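Local coordinates for putative solute-binding component of ABC transporter (Clostridium phytofermentans, PDB 4YS6), which binds beta-D-glucose in the cleft between its two lobes and probably hands sugars on to a membrane ABC transporter, at residues Y123-M128 / P174-A179; T80-I85 / D104-V109; V133-T138 / I328-L333. All coordinates share one frame; numbering follows the deposited sequence.

Contact 1: Y123-M128 / P174-A179. With BGC (beta-D-glucopyranose), chain D.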
ATOM      1  N   TYR A 123       2.634  -2.923 -11.479  1.00 12.15           N
ATOM      2  CA  TYR A 123       3.539  -2.963 -10.354  1.00 11.02           C
ATOM      3  C   TYR A 123       2.801  -2.535  -9.095  1.00 10.73           C
ATOM      4  O   TYR A 123       2.384  -1.383  -8.996  1.00 12.52           O
ATOM      5  CB  TYR A 123       4.740  -2.021 -10.585  1.00 12.09           C
ATOM      6  CG  TYR A 123       5.805  -2.118  -9.521  1.00 13.77           C
ATOM      7  CD1 TYR A 123       5.682  -1.443  -8.319  1.00 12.30           C
ATOM      8  CD2 TYR A 123       6.932  -2.887  -9.729  1.00 15.40           C
ATOM      9  CE1 TYR A 123       6.656  -1.557  -7.330  1.00 11.72           C
ATOM     10  CE2 TYR A 123       7.904  -3.014  -8.770  1.00 14.63           C
ATOM     11  CZ  TYR A 123       7.775  -2.355  -7.579  1.00 17.84           C
ATOM     12  OH  TYR A 123       8.766  -2.489  -6.638  1.00 17.43           O
ATOM     13  N   ASP A 124       2.666  -3.483  -8.166  1.00 10.50           N
ATOM     14  CA  ASP A 124       2.074  -3.334  -6.836  1.00 10.27           C
ATOM     15  C   ASP A 124       0.573  -3.082  -6.824  1.00 10.37           C
ATOM     16  O   ASP A 124      -0.148  -3.759  -6.065  1.00 12.90           O
ATOM     17  CB  ASP A 124       2.752  -2.245  -6.028  1.00 11.85           C
ATOM     18  CG  ASP A 124       2.379  -2.339  -4.569  1.00 16.99           C
ATOM     19  OD1 ASP A 124       3.025  -3.119  -3.817  1.00 16.50           O
ATOM     20  OD2 ASP A 124       1.372  -1.713  -4.191  1.00 15.20           O
ATOM     21  N   ARG A 125       0.125  -2.123  -7.630  1.00 11.66           N
ATOM     22  CA  ARG A 125      -1.290  -1.800  -7.803  1.00 10.63           C
ATOM     23  C   ARG A 125      -1.818  -2.364  -9.102  1.00 14.13           C
ATOM     24  O   ARG A 125      -1.157  -2.280 -10.128  1.00 12.72           O
ATOM     25  CB  ARG A 125      -1.489  -0.289  -7.815  1.00 11.15           C
ATOM     26  CG  ARG A 125      -0.994   0.369  -6.527  1.00 14.37           C
ATOM     27  CD  ARG A 125      -0.898   1.864  -6.715  1.00 15.29           C
ATOM     28  NE  ARG A 125      -0.615   2.549  -5.442  1.00 12.62           N
ATOM     29  CZ  ARG A 125      -0.508   3.871  -5.310  1.00 12.96           C
ATOM     30  NH1 ARG A 125      -0.614   4.662  -6.358  1.00 15.16           N
ATOM     31  NH2 ARG A 125      -0.294   4.409  -4.119  1.00 14.60           N
ATOM     32  N   LEU A 126      -3.011  -2.928  -9.080  1.00 11.65           N
ATOM     33  CA  LEU A 126      -3.547  -3.522 -10.286  1.00 11.27           C
ATOM     34  C   LEU A 126      -4.136  -2.440 -11.227  1.00 11.95           C
ATOM     35  O   LEU A 126      -4.820  -1.514 -10.793  1.00 13.67           O
ATOM     36  CB  LEU A 126      -4.577  -4.581  -9.915  1.00 13.02           C
ATOM     37  CG  LEU A 126      -5.130  -5.428 -11.058  1.00 15.77           C
ATOM     38  CD1 LEU A 126      -4.045  -6.196 -11.779  1.00 17.00           C
ATOM     39  CD2 LEU A 126      -6.232  -6.361 -10.549  1.00 15.60           C
ATOM     40  N   ILE A 127      -3.842  -2.575 -12.515  1.00 11.73           N
ATOM     41  CA  ILE A 127      -4.390  -1.706 -13.561  1.00 11.82           C
ATOM     42  C   ILE A 127      -5.714  -2.300 -14.011  1.00 12.79           C
ATOM     43  O   ILE A 127      -5.774  -3.489 -14.327  1.00 13.77           O
ATOM     44  CB  ILE A 127      -3.403  -1.577 -14.731  1.00 15.67           C
ATOM     45  CG1 ILE A 127      -2.169  -0.792 -14.272  1.00 17.11           C
ATOM     46  CG2 ILE A 127      -4.053  -0.914 -15.941  1.00 19.54           C
ATOM     47  CD1 ILE A 127      -0.993  -0.886 -15.211  1.00 18.34           C
HETATM   48  N   MSE A 128      -6.771  -1.485 -13.972  1.00 13.28           N
HETATM   49  CA  MSE A 128      -8.153  -1.945 -14.078  1.00 13.04           C
HETATM   50  C   MSE A 128      -8.786  -1.664 -15.443  1.00 18.70           C
HETATM   51  O   MSE A 128      -8.434  -0.687 -16.116  1.00 15.12           O
HETATM   52  CB  MSE A 128      -9.023  -1.275 -12.983  1.00 13.07           C
HETATM   53  CG  MSE A 128      -8.507  -1.313 -11.585  1.00 13.29           C
HETATM   54 SE   MSE A 128      -8.182  -3.125 -10.951  1.00 24.47          SE
HETATM   55  CE  MSE A 128     -10.050  -3.668 -10.720  1.00 16.68           C
ATOM     56  N   PRO A 174      -9.440   5.789  -3.055  1.00 15.90           N
ATOM     57  CA  PRO A 174     -10.426   4.919  -3.702  1.00 17.11           C
ATOM     58  C   PRO A 174     -10.066   4.514  -5.142  1.00 18.66           C
ATOM     59  O   PRO A 174     -10.685   3.623  -5.696  1.00 24.08           O
ATOM     60  CB  PRO A 174     -11.712   5.759  -3.692  1.00 28.96           C
ATOM     61  CG  PRO A 174     -11.440   6.969  -2.891  1.00 24.92           C
ATOM     62  CD  PRO A 174      -9.972   7.125  -2.714  1.00 17.70           C
ATOM     63  N   GLY A 175      -9.085   5.177  -5.743  1.00 17.42           N
ATOM     64  CA  GLY A 175      -8.637   4.834  -7.088  1.00 16.74           C
ATOM     65  C   GLY A 175      -7.537   3.775  -7.092  1.00 17.77           C
ATOM     66  O   GLY A 175      -7.041   3.393  -8.154  1.00 18.39           O
ATOM     67  N   ASP A 176      -7.157   3.331  -5.904  1.00 14.71           N
ATOM     68  CA  ASP A 176      -6.135   2.286  -5.712  1.00 14.55           C
ATOM     69  C   ASP A 176      -6.809   0.969  -5.358  1.00 14.54           C
ATOM     70  O   ASP A 176      -7.363   0.823  -4.273  1.00 14.16           O
ATOM     71  CB  ASP A 176      -5.183   2.718  -4.606  1.00 14.04           C
ATOM     72  CG  ASP A 176      -4.061   1.736  -4.344  1.00 18.89           C
ATOM     73  OD1 ASP A 176      -4.042   0.647  -4.941  1.00 16.13           O
ATOM     74  OD2 ASP A 176      -3.183   2.057  -3.495  1.00 15.43           O
ATOM     75  N   ASN A 177      -6.786   0.019  -6.285  1.00 13.39           N
ATOM     76  CA  ASN A 177      -7.446  -1.265  -6.055  1.00 13.73           C
ATOM     77  C   ASN A 177      -6.907  -1.939  -4.798  1.00 12.94           C
ATOM     78  O   ASN A 177      -7.641  -2.669  -4.119  1.00 16.95           O
ATOM     79  CB  ASN A 177      -7.287  -2.178  -7.277  1.00 13.03           C
ATOM     80  CG  ASN A 177      -8.187  -3.390  -7.231  1.00 14.59           C
ATOM     81  OD1 ASN A 177      -9.423  -3.282  -7.195  1.00 17.76           O
ATOM     82  ND2 ASN A 177      -7.579  -4.570  -7.290  1.00 14.97           N
ATOM     83  N   ASN A 178      -5.649  -1.697  -4.454  1.00 10.44           N
ATOM     84  CA  ASN A 178      -5.128  -2.275  -3.223  1.00  9.88           C
ATOM     85  C   ASN A 178      -5.885  -1.873  -1.973  1.00 14.59           C
ATOM     86  O   ASN A 178      -5.982  -2.663  -1.027  1.00 13.01           O
ATOM     87  CB  ASN A 178      -3.678  -1.917  -2.998  1.00 10.70           C
ATOM     88  CG  ASN A 178      -2.749  -2.527  -4.026  1.00 16.75           C
ATOM     89  OD1 ASN A 178      -3.143  -3.328  -4.876  1.00 19.22           O
ATOM     90  ND2 ASN A 178      -1.493  -2.182  -3.914  1.00 12.94           N
ATOM     91  N   ALA A 179      -6.408  -0.654  -1.950  1.00 14.68           N
ATOM     92  CA  ALA A 179      -7.089  -0.172  -0.760  1.00 16.08           C
ATOM     93  C   ALA A 179      -8.299  -1.056  -0.481  1.00 13.09           C
ATOM     94  O   ALA A 179      -8.613  -1.323   0.674  1.00 13.28           O
ATOM     95  CB  ALA A 179      -7.501   1.291  -0.918  1.00 10.99           C
TER
HETATM   96  C2  BGC D 403       0.692   0.243  -1.538  1.00 10.88           C
HETATM   97  C3  BGC D 403       1.055   0.590  -0.131  1.00 12.91           C
HETATM   98  C4  BGC D 403       1.304   2.028   0.053  1.00 10.44           C
HETATM   99  C5  BGC D 403       0.187   2.876  -0.473  1.00 11.03           C
HETATM  100  C6  BGC D 403       0.497   4.358  -0.499  1.00 13.09           C
HETATM  101  C1  BGC D 403      -0.564   1.036  -1.953  1.00 12.38           C
HETATM  102  O1  BGC D 403      -0.921   0.803  -3.169  1.00 17.69           O
HETATM  103  O2  BGC D 403       0.419  -1.149  -1.642  1.00 11.78           O
HETATM  104  O3  BGC D 403       2.255  -0.205   0.201  1.00 12.38           O
HETATM  105  O4  BGC D 403       1.424   2.370   1.457  1.00 12.51           O
HETATM  106  O5  BGC D 403      -0.079   2.457  -1.845  1.00 12.54           O
HETATM  107  O6  BGC D 403       1.780   4.622  -1.047  1.00 12.98           O
HETATM  108  O   HOH W   1      -4.663  -4.258  -6.680  1.00 15.10           O
HETATM  109  O   HOH W   2      -5.399   0.240  -8.719  1.00 16.27           O

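Contact 2: T80-I85 / D104-V109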
ATOM      1  N   THR A  80      -0.052  13.575 -15.613  1.00 17.96           N
ATOM      2  CA  THR A  80       1.399  13.530 -15.730  1.00 17.17           C
ATOM      3  C   THR A  80       1.837  12.097 -15.975  1.00 16.56           C
ATOM      4  O   THR A  80       2.706  11.851 -16.807  1.00 16.76           O
ATOM      5  CB  THR A  80       2.094  14.105 -14.482  1.00 17.87           C
ATOM      6  OG1 THR A  80       1.855  15.520 -14.451  1.00 24.41           O
ATOM      7  CG2 THR A  80       3.612  13.845 -14.535  1.00 21.64           C
ATOM      8  N   GLN A  81       1.246  11.151 -15.256  1.00 15.92           N
ATOM      9  CA  GLN A  81       1.623   9.766 -15.455  1.00 15.44           C
ATOM     10  C   GLN A  81       1.251   9.297 -16.854  1.00 15.86           C
ATOM     11  O   GLN A  81       2.026   8.589 -17.499  1.00 15.84           O
ATOM     12  CB  GLN A  81       0.985   8.872 -14.404  1.00 14.83           C
ATOM     13  CG  GLN A  81       1.402   7.424 -14.591  1.00 14.44           C
ATOM     14  CD  GLN A  81       1.100   6.605 -13.361  1.00 13.90           C
ATOM     15  OE1 GLN A  81      -0.061   6.383 -13.013  1.00 13.91           O
ATOM     16  NE2 GLN A  81       2.144   6.178 -12.684  1.00 13.71           N
ATOM     17  N   VAL A  82       0.079   9.696 -17.341  1.00 16.35           N
ATOM     18  CA  VAL A  82      -0.303   9.376 -18.704  1.00 18.88           C
ATOM     19  C   VAL A  82       0.707   9.927 -19.725  1.00 19.10           C
ATOM     20  O   VAL A  82       1.139   9.210 -20.639  1.00 18.42           O
ATOM     21  CB  VAL A  82      -1.716   9.914 -19.028  1.00 19.78           C
ATOM     22  CG1 VAL A  82      -2.011   9.772 -20.512  1.00 24.81           C
ATOM     23  CG2 VAL A  82      -2.752   9.177 -18.187  1.00 21.20           C
ATOM     24  N   SER A  83       1.093  11.192 -19.572  1.00 17.99           N
ATOM     25  CA  SER A  83       2.054  11.792 -20.487  1.00 20.00           C
ATOM     26  C   SER A  83       3.422  11.124 -20.384  1.00 18.17           C
ATOM     27  O   SER A  83       4.108  10.959 -21.397  1.00 21.65           O
ATOM     28  CB  SER A  83       2.166  13.284 -20.216  1.00 30.82           C
ATOM     29  OG  SER A  83       0.931  13.893 -20.506  1.00 31.48           O
ATOM     30  N   GLN A  84       3.815  10.720 -19.181  1.00 17.41           N
ATOM     31  CA  GLN A  84       5.095  10.040 -19.015  1.00 18.15           C
ATOM     32  C   GLN A  84       5.106   8.709 -19.738  1.00 17.10           C
ATOM     33  O   GLN A  84       6.074   8.388 -20.410  1.00 18.44           O
ATOM     34  CB  GLN A  84       5.425   9.852 -17.541  1.00 18.36           C
ATOM     35  CG  GLN A  84       5.763  11.170 -16.880  1.00 21.26           C
ATOM     36  CD  GLN A  84       5.995  11.056 -15.394  1.00 18.83           C
ATOM     37  OE1 GLN A  84       5.503  10.134 -14.735  1.00 18.86           O
ATOM     38  NE2 GLN A  84       6.732  12.026 -14.847  1.00 18.76           N
ATOM     39  N   ILE A  85       4.020   7.950 -19.635  1.00 16.78           N
ATOM     40  CA  ILE A  85       3.921   6.672 -20.339  1.00 16.58           C
ATOM     41  C   ILE A  85       3.896   6.878 -21.860  1.00 17.47           C
ATOM     42  O   ILE A  85       4.587   6.165 -22.586  1.00 19.07           O
ATOM     43  CB  ILE A  85       2.686   5.890 -19.847  1.00 16.17           C
ATOM     44  CG1 ILE A  85       2.888   5.543 -18.378  1.00 15.39           C
ATOM     45  CG2 ILE A  85       2.454   4.600 -20.659  1.00 19.36           C
ATOM     46  CD1 ILE A  85       1.626   5.159 -17.648  1.00 22.16           C
ATOM     47  N   ASP A 104      -7.925   2.840 -13.030  1.00 17.39           N
ATOM     48  CA  ASP A 104      -8.711   2.866 -14.283  1.00 21.56           C
ATOM     49  C   ASP A 104      -8.420   4.057 -15.216  1.00 21.00           C
ATOM     50  O   ASP A 104      -9.157   4.285 -16.168  1.00 23.77           O
ATOM     51  CB  ASP A 104     -10.208   2.821 -13.943  1.00 27.96           C
ATOM     52  CG  ASP A 104     -10.659   3.981 -13.073  1.00 49.08           C
ATOM     53  OD1 ASP A 104      -9.804   4.746 -12.581  1.00 53.04           O
ATOM     54  OD2 ASP A 104     -11.886   4.108 -12.863  1.00 59.51           O
ATOM     55  N   SER A 105      -7.325   4.777 -14.984  1.00 16.87           N
ATOM     56  CA  SER A 105      -7.052   5.996 -15.728  1.00 16.25           C
ATOM     57  C   SER A 105      -6.169   5.873 -16.970  1.00 19.67           C
ATOM     58  O   SER A 105      -5.963   6.854 -17.672  1.00 23.42           O
ATOM     59  CB  SER A 105      -6.385   7.003 -14.796  1.00 19.11           C
ATOM     60  OG  SER A 105      -5.120   6.493 -14.382  1.00 22.55           O
ATOM     61  N   LEU A 106      -5.620   4.690 -17.212  1.00 18.52           N
ATOM     62  CA  LEU A 106      -4.573   4.514 -18.207  1.00 16.13           C
ATOM     63  C   LEU A 106      -5.032   3.741 -19.440  1.00 22.31           C
ATOM     64  O   LEU A 106      -4.225   3.337 -20.271  1.00 18.76           O
ATOM     65  CB  LEU A 106      -3.378   3.785 -17.569  1.00 16.39           C
ATOM     66  CG  LEU A 106      -2.749   4.437 -16.338  1.00 17.71           C
ATOM     67  CD1 LEU A 106      -1.535   3.676 -15.823  1.00 19.77           C
ATOM     68  CD2 LEU A 106      -2.363   5.868 -16.638  1.00 23.30           C
ATOM     69  N   GLY A 107      -6.339   3.551 -19.582  1.00 19.29           N
ATOM     70  CA  GLY A 107      -6.843   2.709 -20.651  1.00 20.22           C
ATOM     71  C   GLY A 107      -6.426   3.147 -22.043  1.00 20.16           C
ATOM     72  O   GLY A 107      -6.072   2.326 -22.880  1.00 22.23           O
ATOM     73  N   THR A 108      -6.477   4.445 -22.304  1.00 21.33           N
ATOM     74  CA  THR A 108      -6.133   4.934 -23.620  1.00 24.46           C
ATOM     75  C   THR A 108      -4.666   4.695 -23.942  1.00 22.62           C
ATOM     76  O   THR A 108      -4.340   4.188 -25.007  1.00 22.07           O
ATOM     77  CB  THR A 108      -6.449   6.437 -23.746  1.00 35.70           C
ATOM     78  OG1 THR A 108      -7.849   6.634 -23.529  1.00 36.70           O
ATOM     79  CG2 THR A 108      -6.090   6.945 -25.120  1.00 38.17           C
ATOM     80  N   VAL A 109      -3.777   5.048 -23.023  1.00 20.96           N
ATOM     81  CA  VAL A 109      -2.365   4.942 -23.327  1.00 21.10           C
ATOM     82  C   VAL A 109      -1.925   3.494 -23.337  1.00 20.23           C
ATOM     83  O   VAL A 109      -1.024   3.110 -24.082  1.00 20.77           O
ATOM     84  CB  VAL A 109      -1.503   5.773 -22.335  1.00 24.38           C
ATOM     85  CG1 VAL A 109      -1.575   5.223 -20.934  1.00 23.28           C
ATOM     86  CG2 VAL A 109      -0.070   5.850 -22.826  1.00 33.93           C
TER
HETATM   87  O   HOH W   3      -2.870   6.946 -13.017  1.00 18.02           O

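Contact 3: V133-T138 / I328-L333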
ATOM      1  N   VAL A 133      -2.993  -5.542 -19.879  1.00 14.22           N
ATOM      2  CA  VAL A 133      -2.152  -5.870 -18.724  1.00 14.44           C
ATOM      3  C   VAL A 133      -1.716  -7.333 -18.824  1.00 20.36           C
ATOM      4  O   VAL A 133      -2.564  -8.234 -18.901  1.00 19.17           O
ATOM      5  CB  VAL A 133      -2.893  -5.636 -17.396  1.00 16.03           C
ATOM      6  CG1 VAL A 133      -1.967  -5.937 -16.203  1.00 17.42           C
ATOM      7  CG2 VAL A 133      -3.425  -4.187 -17.315  1.00 22.52           C
ATOM      8  N   SER A 134      -0.401  -7.562 -18.858  1.00 14.40           N
ATOM      9  CA  SER A 134       0.163  -8.888 -19.070  1.00 17.26           C
ATOM     10  C   SER A 134       0.268  -9.664 -17.758  1.00 16.51           C
ATOM     11  O   SER A 134      -0.141 -10.835 -17.658  1.00 15.15           O
ATOM     12  CB  SER A 134       1.559  -8.781 -19.709  1.00 20.32           C
ATOM     13  OG  SER A 134       1.544  -7.966 -20.890  1.00 25.02           O
ATOM     14  N   TYR A 135       0.863  -8.994 -16.778  1.00 13.06           N
ATOM     15  CA  TYR A 135       1.190  -9.561 -15.471  1.00 12.96           C
ATOM     16  C   TYR A 135       1.032  -8.538 -14.378  1.00 12.41           C
ATOM     17  O   TYR A 135       1.006  -7.330 -14.628  1.00 12.47           O
ATOM     18  CB  TYR A 135       2.630 -10.111 -15.428  1.00 13.18           C
ATOM     19  CG  TYR A 135       2.860 -11.238 -16.407  1.00 13.83           C
ATOM     20  CD1 TYR A 135       2.479 -12.547 -16.113  1.00 14.34           C
ATOM     21  CD2 TYR A 135       3.433 -10.986 -17.636  1.00 15.95           C
ATOM     22  CE1 TYR A 135       2.646 -13.550 -17.043  1.00 17.45           C
ATOM     23  CE2 TYR A 135       3.617 -11.994 -18.559  1.00 22.33           C
ATOM     24  CZ  TYR A 135       3.224 -13.256 -18.260  1.00 19.78           C
ATOM     25  OH  TYR A 135       3.419 -14.236 -19.191  1.00 23.07           O
ATOM     26  N   TYR A 136       0.931  -9.048 -13.152  1.00 12.33           N
ATOM     27  CA  TYR A 136       0.767  -8.241 -11.942  1.00 11.86           C
ATOM     28  C   TYR A 136       1.739  -8.787 -10.900  1.00 12.75           C
ATOM     29  O   TYR A 136       1.759  -9.993 -10.634  1.00 12.85           O
ATOM     30  CB  TYR A 136      -0.673  -8.324 -11.453  1.00 11.83           C
ATOM     31  CG  TYR A 136      -1.027  -7.572 -10.192  1.00 11.42           C
ATOM     32  CD1 TYR A 136      -0.511  -6.322  -9.925  1.00 11.06           C
ATOM     33  CD2 TYR A 136      -1.921  -8.125  -9.277  1.00 11.48           C
ATOM     34  CE1 TYR A 136      -0.886  -5.623  -8.776  1.00 11.16           C
ATOM     35  CE2 TYR A 136      -2.295  -7.459  -8.145  1.00 11.53           C
ATOM     36  CZ  TYR A 136      -1.792  -6.224  -7.885  1.00 12.21           C
ATOM     37  OH  TYR A 136      -2.206  -5.584  -6.730  1.00 12.08           O
ATOM     38  N   ALA A 137       2.529  -7.894 -10.310  1.00 12.53           N
ATOM     39  CA  ALA A 137       3.437  -8.242  -9.224  1.00 12.01           C
ATOM     40  C   ALA A 137       3.088  -7.411  -8.025  1.00 13.30           C
ATOM     41  O   ALA A 137       3.054  -6.188  -8.116  1.00 12.80           O
ATOM     42  CB  ALA A 137       4.842  -7.982  -9.606  1.00 16.37           C
ATOM     43  N   THR A 138       2.875  -8.047  -6.885  1.00 11.25           N
ATOM     44  CA  THR A 138       2.457  -7.298  -5.702  1.00 10.88           C
ATOM     45  C   THR A 138       2.760  -8.125  -4.442  1.00 11.05           C
ATOM     46  O   THR A 138       3.347  -9.207  -4.532  1.00 13.47           O
ATOM     47  CB  THR A 138       0.965  -6.946  -5.814  1.00 10.87           C
ATOM     48  OG1 THR A 138       0.587  -6.051  -4.762  1.00 14.81           O
ATOM     49  CG2 THR A 138       0.121  -8.210  -5.757  1.00 15.59           C
ATOM     50  N   ILE A 328      -9.025 -12.303 -15.167  1.00 16.84           N
ATOM     51  CA  ILE A 328      -7.954 -12.652 -14.241  1.00 13.91           C
ATOM     52  C   ILE A 328      -6.597 -12.268 -14.798  1.00 14.28           C
ATOM     53  O   ILE A 328      -6.285 -12.578 -15.936  1.00 17.67           O
ATOM     54  CB  ILE A 328      -7.962 -14.150 -13.951  1.00 20.37           C
ATOM     55  CG1 ILE A 328      -9.191 -14.525 -13.142  1.00 26.40           C
ATOM     56  CG2 ILE A 328      -6.659 -14.566 -13.227  1.00 26.48           C
ATOM     57  CD1 ILE A 328      -9.177 -14.006 -11.708  1.00 32.62           C
ATOM     58  N   VAL A 329      -5.773 -11.609 -13.986  1.00 14.24           N
ATOM     59  CA  VAL A 329      -4.428 -11.242 -14.412  1.00 12.72           C
ATOM     60  C   VAL A 329      -3.441 -12.175 -13.707  1.00 13.44           C
ATOM     61  O   VAL A 329      -3.500 -12.330 -12.497  1.00 16.04           O
ATOM     62  CB  VAL A 329      -4.110  -9.762 -14.099  1.00 15.10           C
ATOM     63  CG1 VAL A 329      -2.692  -9.437 -14.501  1.00 17.47           C
ATOM     64  CG2 VAL A 329      -5.102  -8.858 -14.811  1.00 15.51           C
ATOM     65  N   PRO A 330      -2.571 -12.850 -14.473  1.00 12.70           N
ATOM     66  CA  PRO A 330      -1.611 -13.739 -13.802  1.00 12.67           C
ATOM     67  C   PRO A 330      -0.707 -12.931 -12.911  1.00 14.00           C
ATOM     68  O   PRO A 330      -0.160 -11.914 -13.366  1.00 15.46           O
ATOM     69  CB  PRO A 330      -0.834 -14.377 -14.942  1.00 18.80           C
ATOM     70  CG  PRO A 330      -1.662 -14.153 -16.168  1.00 19.41           C
ATOM     71  CD  PRO A 330      -2.486 -12.929 -15.941  1.00 13.82           C
ATOM     72  N   SER A 331      -0.605 -13.355 -11.653  1.00 12.30           N
ATOM     73  CA  SER A 331       0.063 -12.554 -10.623  1.00 13.50           C
ATOM     74  C   SER A 331       1.114 -13.289  -9.842  1.00 14.91           C
ATOM     75  O   SER A 331       1.067 -14.511  -9.689  1.00 14.01           O
ATOM     76  CB  SER A 331      -0.955 -12.006  -9.632  1.00 13.71           C
ATOM     77  OG  SER A 331      -2.014 -11.313 -10.284  1.00 14.98           O
ATOM     78  N   TYR A 332       2.069 -12.527  -9.329  1.00 12.11           N
ATOM     79  CA  TYR A 332       2.994 -13.041  -8.325  1.00 12.19           C
ATOM     80  C   TYR A 332       2.780 -12.241  -7.067  1.00 15.04           C
ATOM     81  O   TYR A 332       2.929 -11.021  -7.083  1.00 14.94           O
ATOM     82  CB  TYR A 332       4.449 -12.966  -8.755  1.00 14.01           C
ATOM     83  CG  TYR A 332       5.319 -13.773  -7.839  1.00 13.97           C
ATOM     84  CD1 TYR A 332       5.740 -13.261  -6.623  1.00 18.17           C
ATOM     85  CD2 TYR A 332       5.660 -15.066  -8.158  1.00 16.22           C
ATOM     86  CE1 TYR A 332       6.512 -14.023  -5.751  1.00 22.20           C
ATOM     87  CE2 TYR A 332       6.431 -15.840  -7.293  1.00 19.12           C
ATOM     88  CZ  TYR A 332       6.846 -15.301  -6.097  1.00 23.84           C
ATOM     89  OH  TYR A 332       7.610 -16.062  -5.244  1.00 31.60           O
ATOM     90  N   LEU A 333       2.420 -12.944  -5.999  1.00 14.12           N
ATOM     91  CA  LEU A 333       2.173 -12.338  -4.692  1.00 14.85           C
ATOM     92  C   LEU A 333       3.321 -12.662  -3.739  1.00 17.40           C
ATOM     93  O   LEU A 333       3.537 -13.834  -3.403  1.00 15.93           O
ATOM     94  CB  LEU A 333       0.871 -12.857  -4.104  1.00 11.81           C
ATOM     95  CG  LEU A 333      -0.456 -12.222  -4.529  1.00 22.20           C
ATOM     96  CD1 LEU A 333      -0.570 -12.016  -6.010  1.00 24.93           C
ATOM     97  CD2 LEU A 333      -1.639 -13.049  -4.006  1.00 20.90           C
TER

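Contact 1: Y123-M128 / P174-A179
Arg125 and Asp176 face each other across the contact as opposite charges. Arg125 NE lies 3.3 Å from Asp176 OD2, a salt bridge of charge alone, because the oxygen sits well out of the guanidinium plane and the planes are turned 52° apart. NE and NH2 point at the sugar instead, while NH1 is held by Ser100 O: Arg125 NE donates to glucose O1 at 2.9 Å and NH2 to the ring oxygen O5 at 3.0 Å, the latter almost straight. An extended chain from CG to NE suits this reach.

The acids accept from the sugar hydroxyls. Glucose O1 donates to Asp176 OD2 at 2.6 Å, an oxygen also held by Trp216 NE1, and glucose O2 donates to Asp124 OD2 at 2.8 Å, while Asp124 OD1 is bridged to Arg50. Asp176 OD1 turns back to cap the helix 177-195, taking Asn178 N at 2.9 Å.

Asn178 supplies the direct hydrogen bond between the segments, from ND2 to Asp124 O at 3.0 Å. The acceptor lies in the amide plane, yet the nitrogen meets the carbonyl from above its plane. ND2 also donates to glucose O2. One water joins Leu126 N, Asn177 ND2 and Asn178 OD1; another links Leu126 O to Asn177 N.

Packing closes the far end, where the bent chain of selenomethionine Met128 crosses Asn177, CE to OD1 3.6 Å; that oxygen accepts from Arg180. Since most of these polar groups meet through glucose or water, the chemistry is consistent with a closed state of the two lobes that the bound sugar stabilises.

Contact 2: T80-I85 / D104-V109
The helical turn of Thr80-Ile85 lies beside the loop that leads into helix 107-115, with the CA atoms of Val82 and Leu106 6.5 Å apart and Leu106 at the N-cap position of that helix. Leu106 reaches over with both methyls. Its CD2 meets Val82 CG2 at 3.7 Å, the two side chains running antiparallel alongside one another, while CD1 touches Ile85 CD1 at 3.9 Å, where the chains meet roughly perpendicular. One turn further on, Val109 presents CG2 to Ile85 CG2 at 3.6 Å. Its chi1 of 66° leaves CG1 between backbone N and carbonyl carbon and turns CG2 anti to N, to face Ile85. Branched residues suit this seam because each offers methyls to more than one neighbour.

Polar groups meet at one edge through a water that donates to both, to Gln81 OE1 at 2.9 Å and to Ser105 OG at 2.7 Å. Gln81 stretches away from the helix, its amide also paired with the backbone of Ile101 and Ala99, and Ser105 OG is bonded to Glu102 O. Ile85 and Leu106 both rest on Ile98 of strand 95-98, so two helices that flank this strand in sequence pack on the same face of the mixed seven-stranded sheet. With mostly aliphatic carbon between the segments and one water bridging them, the joint rests mainly on shape and burial.

Contact 3: V133-T138 / I328-L333
Tyr136 and Thr138 hold the segment Ile328-Leu333 through their backbones. Tyr136 N donates to Pro330 O at 3.1 Å, Tyr136 O accepts from Tyr332 N at 2.9 Å, and Thr138 N donates to Tyr332 O at 3.0 Å. Pro330 lacks an N-H but needs only its carbonyl here. CA-H...O contacts, such as Ser331 CA to Tyr136 O, fill the ladder between these bonds.

Tyr136, Thr138, Ser331 and Leu333 share one face of the sheet. Ser331 OG comes to the edge of the Tyr136 ring, 3.3 Å from CD2, and is itself directed by a bond to Val329 O. Val329 CG1 packs on Tyr136 CB at 3.8 Å. Further along, Thr138 CG2 lies 3.9 Å from Leu333 CD1, the side chains running alongside each other.

This is parallel pairing, the strand directions differing by 8°, between neighbouring strands 135-139 and 331-339 of the seven-stranded sheet; the later one comes after the chain has built the other lobe and come back through strand 289-291, as in type I periplasmic binding proteins.

Farther out, the Tyr136 ring stacks edge-to-face with Tyr322. With CG anti to the backbone N (chi1 179°), its OH reaches Asp124 O, which also accepts from Thr138 OG1; a phenol and a hydroxyl thus steady a carbonyl of the sugar-binding loop. On the other face Ala137, small enough to lie under helix 294-309, touches Leu297 and Val301, while Tyr332 leans on Gln300 and Met304.

All three contacts involve the lobe built on the seven-stranded sheet. Contact 2 comes first along the chain and closes before the others open, whereas the segments of contacts 1 and 3 alternate. Contact 1 is central, its centre about 14 Å from that of contact 2 and about 12 Å from that of contact 3; the centres of contacts 2 and 3 lie about 19 Å apart and their nearest atoms about 8 Å, so the two do not touch. Strand 119-123 runs into the loop of contact 1, and strand 135-139 of contact 3 follows that loop, with a probable hydrogen bond from Asp124 N to Ala137 O. Contacts 2 and 3 thus belong to one lobe, while contact 1 joins it to helix 177-195 of the other, directly and through glucose.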